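Local coordinates for protein D-alanyl-lipoteichoic acid synthetase (Streptococcus pneumoniae, PDB 3BMA) that probably takes part in the D-alanylation of lipoteichoic acid during cell wall biogenesis, as a membrane-associated member of the DltD family, at residues 147-150 against 151-154; 124-127 against 128-131. The protein carries 1 engineered substitution. All coordinates share one frame; numbering follows the deposited sequence.

Contact 1: 147-150 against 151-154; sequences ATRL and LQQF
Leu150 and Phe154 meet one turn apart at the C-terminal end of helix 141-153, and two observations define their packing. The CD2 methyl of Leu150 lies 3.8 Å from CD1 of Phe154 and close to the ring plane, so it touches the ring's edge. On one face of the same ring, the CG of Gln153 sits 3.5 Å above the plane, over its centre; beyond CG the Gln153 amide bonds to Tyr116 OH through OE1 and to Pro118 O through NE2, which holds it in place. The backbone closes the same turn: Phe154 N donates to Leu150 O at 2.7 Å with an N-H...O angle of 170°, although Phe154 is the first residue to leave helical backbone angles. Beyond the segments, Phe154 meets Phe193 and Phe197 of a second subunit, the former edge-to-face.

The looser, solvent side is that of Gln152, which is exposed, and Thr148, partly so. The CG of Gln152 is anti to its own carbonyl carbon (chi1 -82°), and from there the chain runs extended past Thr148 O, 3.6 Å from CG. Its amide thus reaches in to the buried Arg149, whose chain bends at chi2 and chi3. NH1 of Arg149 donates to OE1 of Gln152 at 3.2 Å, from nearly straight beyond the carbonyl, while the guanidinium and amide planes stand 79° apart. The amide nitrogen NE2 of Gln152 faces the CG2 methyl of Thr148 at 3.9 Å, a van der Waals contact.

The carboxylate of Asp277, salt-bridged to NH2, balances the buried charge of Arg149. With OE1 of Gln152 taking a hydrogen of NH1, and NE also hydrogen-bonded outside the segments, the guanidinium's rotation is probably fixed.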
loop_
_atom_site.group_PDB
_atom_site.type_symbol
_atom_site.label_atom_id
_atom_site.label_comp_id
_atom_site.label_asym_id
_atom_site.label_seq_id
_atom_site.Cartn_x
_atom_site.Cartn_y
_atom_site.Cartn_z
ATOM N N ALA C 147 -19.659 -16.004 -4.587
ATOM C CA ALA C 147 -18.307 -16.391 -4.189
ATOM C C ALA C 147 -18.204 -17.898 -4.066
ATOM O O ALA C 147 -17.199 -18.489 -4.466
ATOM C CB ALA C 147 -17.930 -15.734 -2.874
ATOM N N THR C 148 -19.250 -18.503 -3.501
ATOM C CA THR C 148 -19.355 -19.952 -3.332
ATOM C C THR C 148 -19.338 -20.646 -4.690
ATOM O O THR C 148 -18.623 -21.629 -4.876
ATOM C CB THR C 148 -20.641 -20.327 -2.558
ATOM O OG1 THR C 148 -20.692 -19.587 -1.333
ATOM C CG2 THR C 148 -20.694 -21.818 -2.247
ATOM N N ARG C 149 -20.109 -20.115 -5.636
ATOM C CA ARG C 149 -20.148 -20.654 -6.994
ATOM C C ARG C 149 -18.818 -20.511 -7.723
ATOM O O ARG C 149 -18.476 -21.360 -8.543
ATOM C CB ARG C 149 -21.268 -20.005 -7.808
ATOM C CG ARG C 149 -22.654 -20.376 -7.333
ATOM C CD ARG C 149 -22.981 -21.825 -7.630
ATOM N NE ARG C 149 -23.597 -21.985 -8.941
ATOM C CZ ARG C 149 -23.738 -23.153 -9.560
ATOM N NH1 ARG C 149 -23.299 -24.268 -8.991
ATOM N NH2 ARG C 149 -24.318 -23.207 -10.749
ATOM N N LEU C 150 -18.074 -19.448 -7.413
ATOM C CA LEU C 150 -16.749 -19.223 -7.996
ATOM C C LEU C 150 -15.713 -20.240 -7.526
ATOM O O LEU C 150 -14.929 -20.742 -8.329
ATOM C CB LEU C 150 -16.254 -17.801 -7.719
ATOM C CG LEU C 150 -16.361 -16.774 -8.846
ATOM C CD1 LEU C 150 -15.787 -15.453 -8.378
ATOM C CD2 LEU C 150 -15.648 -17.241 -10.099
ATOM N N LEU C 151 -15.732 -20.551 -6.232
ATOM C CA LEU C 151 -14.820 -21.540 -5.649
ATOM C C LEU C 151 -15.163 -22.979 -6.037
ATOM O O LEU C 151 -14.313 -23.862 -5.955
ATOM C CB LEU C 151 -14.771 -21.397 -4.126
ATOM C CG LEU C 151 -14.076 -20.151 -3.571
ATOM C CD1 LEU C 151 -14.539 -19.868 -2.161
ATOM C CD2 LEU C 151 -12.556 -20.276 -3.621
ATOM N N GLN C 152 -16.412 -23.212 -6.440
ATOM C CA GLN C 152 -16.807 -24.492 -7.016
ATOM C C GLN C 152 -16.245 -24.612 -8.430
ATOM O O GLN C 152 -15.779 -25.679 -8.831
ATOM C CB GLN C 152 -18.330 -24.627 -7.047
ATOM C CG GLN C 152 -18.955 -25.067 -5.733
ATOM C CD GLN C 152 -20.469 -24.918 -5.715
ATOM O OE1 GLN C 152 -21.108 -24.781 -6.759
ATOM N NE2 GLN C 152 -21.048 -24.941 -4.520
ATOM N N GLN C 153 -16.290 -23.502 -9.167
ATOM C CA GLN C 153 -15.817 -23.426 -10.550
ATOM C C GLN C 153 -14.295 -23.440 -10.618
ATOM O O GLN C 153 -13.710 -24.260 -11.320
ATOM C CB GLN C 153 -16.361 -22.158 -11.219
ATOM C CG GLN C 153 -15.765 -21.839 -12.583
ATOM C CD GLN C 153 -16.305 -22.711 -13.691
ATOM O OE1 GLN C 153 -17.428 -23.200 -13.621
ATOM N NE2 GLN C 153 -15.508 -22.911 -14.722
ATOM N N PHE C 154 -13.667 -22.512 -9.900
ATOM C CA PHE C 154 -12.214 -22.436 -9.821
ATOM C C PHE C 154 -11.775 -22.618 -8.371
ATOM O O PHE C 154 -11.674 -21.631 -7.637
ATOM C CB PHE C 154 -11.701 -21.077 -10.297
ATOM C CG PHE C 154 -12.213 -20.637 -11.642
ATOM C CD1 PHE C 154 -12.994 -19.487 -11.752
ATOM C CD2 PHE C 154 -11.876 -21.328 -12.799
ATOM C CE1 PHE C 154 -13.447 -19.050 -12.988
ATOM C CE2 PHE C 154 -12.331 -20.896 -14.044
ATOM C CZ PHE C 154 -13.115 -19.758 -14.138
#

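Contact 2: 124-127 against 128-131; sequences YFNG and DQLT
Asn126 caps helix 127-136 from the N-cap position: its OD1 accepts Gln129 N at 2.9 Å, with an N-H...O angle of 147°. Its CG stands between the backbone N and the carbonyl carbon (chi1 63°), which turns the amide oxygen back over the first helical turn. A weak bond from Leu130 N to Asn126 O (3.4 Å) begins the i to i+4 series, and Thr131 N follows on Gly127 O at 3.2 Å.

Gln129 answers in the other direction. Its extended side chain runs back along the loop, and NE2 donates to Tyr124 O at 2.9 Å, lying in the carbonyl plane; NE2 also makes weak bonds to Gln92 OE1 and Lys27 O. The other end of this amide, OE1, comes within 3.2 Å of Phe125 CD1, with the amide and ring planes 80° apart. At the far end of the ring, Phe125 CZ lies 3.9 Å from Leu130 CB, so the phenyl group spans the side chains of Gln129 and Leu130.

In the next shell, a water accepts from Asn126 ND2 at 3.3 Å and donates to Asp128 OD2 at 2.9 Å, tying the cap to the first turn. Asp128 OD2 also forms a salt bridge with Arg29 and a hydrogen bond with Gln92.

The turn thus joins helix 118-124 to helix 127-136, with Phe125 meeting Phe88 of helix 83-90 edge-to-face and Thr131 bonded to Asn187 of helix 174-194.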
loop_
_atom_site.group_PDB
_atom_site.type_symbol
_atom_site.label_atom_id
_atom_site.label_comp_id
_atom_site.label_asym_id
_atom_site.label_seq_id
_atom_site.Cartn_x
_atom_site.Cartn_y
_atom_site.Cartn_z
ATOM N N TYR C 124 -15.748 -17.105 -20.720
ATOM C CA TYR C 124 -16.418 -15.802 -20.669
ATOM C C TYR C 124 -16.158 -15.028 -19.371
ATOM O O TYR C 124 -16.576 -13.879 -19.229
ATOM C CB TYR C 124 -17.927 -15.952 -20.937
ATOM C CG TYR C 124 -18.280 -16.958 -22.024
ATOM C CD1 TYR C 124 -17.730 -16.864 -23.306
ATOM C CD2 TYR C 124 -19.177 -17.995 -21.771
ATOM C CE1 TYR C 124 -18.045 -17.789 -24.293
ATOM C CE2 TYR C 124 -19.507 -18.921 -22.755
ATOM C CZ TYR C 124 -18.935 -18.814 -24.012
ATOM O OH TYR C 124 -19.257 -19.729 -24.994
ATOM N N PHE C 125 -15.458 -15.662 -18.434
ATOM C CA PHE C 125 -15.067 -15.022 -17.185
ATOM C C PHE C 125 -13.595 -14.612 -17.265
ATOM O O PHE C 125 -12.712 -15.467 -17.403
ATOM C CB PHE C 125 -15.309 -15.978 -16.012
ATOM C CG PHE C 125 -15.067 -15.369 -14.655
ATOM C CD1 PHE C 125 -15.998 -14.514 -14.082
ATOM C CD2 PHE C 125 -13.918 -15.672 -13.941
ATOM C CE1 PHE C 125 -15.784 -13.958 -12.830
ATOM C CE2 PHE C 125 -13.693 -15.126 -12.682
ATOM C CZ PHE C 125 -14.627 -14.265 -12.126
ATOM N N ASN C 126 -13.336 -13.307 -17.207
ATOM C CA ASN C 126 -11.965 -12.801 -17.153
ATOM C C ASN C 126 -11.627 -12.217 -15.779
ATOM O O ASN C 126 -12.479 -12.199 -14.892
ATOM C CB ASN C 126 -11.688 -11.797 -18.291
ATOM C CG ASN C 126 -12.545 -10.538 -18.213
ATOM O OD1 ASN C 126 -13.222 -10.276 -17.218
ATOM N ND2 ASN C 126 -12.502 -9.739 -19.273
ATOM N N GLY C 127 -10.394 -11.733 -15.625
ATOM C CA GLY C 127 -9.936 -11.095 -14.388
ATOM C C GLY C 127 -10.551 -9.743 -14.088
ATOM O O GLY C 127 -10.600 -9.317 -12.932
ATOM N N ASP C 128 -11.015 -9.061 -15.132
ATOM C CA ASP C 128 -11.715 -7.787 -14.972
ATOM C C ASP C 128 -13.073 -8.003 -14.305
ATOM O O ASP C 128 -13.509 -7.166 -13.520
ATOM C CB ASP C 128 -11.860 -7.069 -16.322
ATOM C CG ASP C 128 -12.522 -5.708 -16.200
ATOM O OD1 ASP C 128 -12.312 -4.994 -15.193
ATOM O OD2 ASP C 128 -13.263 -5.349 -17.129
ATOM N N GLN C 129 -13.716 -9.136 -14.598
ATOM C CA GLN C 129 -14.976 -9.523 -13.952
ATOM C C GLN C 129 -14.787 -9.918 -12.491
ATOM O O GLN C 129 -15.650 -9.640 -11.660
ATOM C CB GLN C 129 -15.639 -10.673 -14.702
ATOM C CG GLN C 129 -16.375 -10.245 -15.956
ATOM C CD GLN C 129 -16.781 -11.410 -16.823
ATOM O OE1 GLN C 129 -17.154 -12.469 -16.320
ATOM N NE2 GLN C 129 -16.716 -11.222 -18.140
ATOM N N LEU C 130 -13.668 -10.580 -12.195
ATOM C CA LEU C 130 -13.314 -10.959 -10.828
ATOM C C LEU C 130 -13.195 -9.719 -9.948
ATOM O O LEU C 130 -13.842 -9.634 -8.909
ATOM C CB LEU C 130 -11.990 -11.728 -10.810
ATOM C CG LEU C 130 -11.756 -12.909 -9.856
ATOM C CD1 LEU C 130 -10.291 -13.287 -9.891
ATOM C CD2 LEU C 130 -12.196 -12.673 -8.416
ATOM N N THR C 131 -12.381 -8.758 -10.384
ATOM C CA THR C 131 -12.113 -7.546 -9.602
ATOM C C THR C 131 -13.317 -6.606 -9.507
ATOM O O THR C 131 -13.494 -5.941 -8.486
ATOM C CB THR C 131 -10.874 -6.782 -10.115
ATOM O OG1 THR C 131 -10.900 -6.702 -11.547
ATOM C CG2 THR C 131 -9.595 -7.466 -9.668
HETATM O O HOH W 1 -12.509 -6.468 -19.642
#

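In the fold
The two contacts lie about 13 Å apart, centre to centre, on consecutive helices, and both are local. Contact 2 is the more buried, with seven of its eight residues enclosed; contact 1 has four, and an exposed flank. One is the start of a helix and the other the end of the next: 124-131 starts helix 127-136, where a side-chain oxygen receives a backbone N-H, whereas 147-154 finishes helix 141-153, where the polar side-chain pairing is a guanidinium with an amide. The two meet through aromatic and aliphatic packing: Phe154 CE1 lies 3.5 Å from Phe125 CD2, and Leu150 CD2 3.7 Å from Phe125 CZ. Phe125 therefore belongs to both environments, and residues of each contact also touch a second subunit.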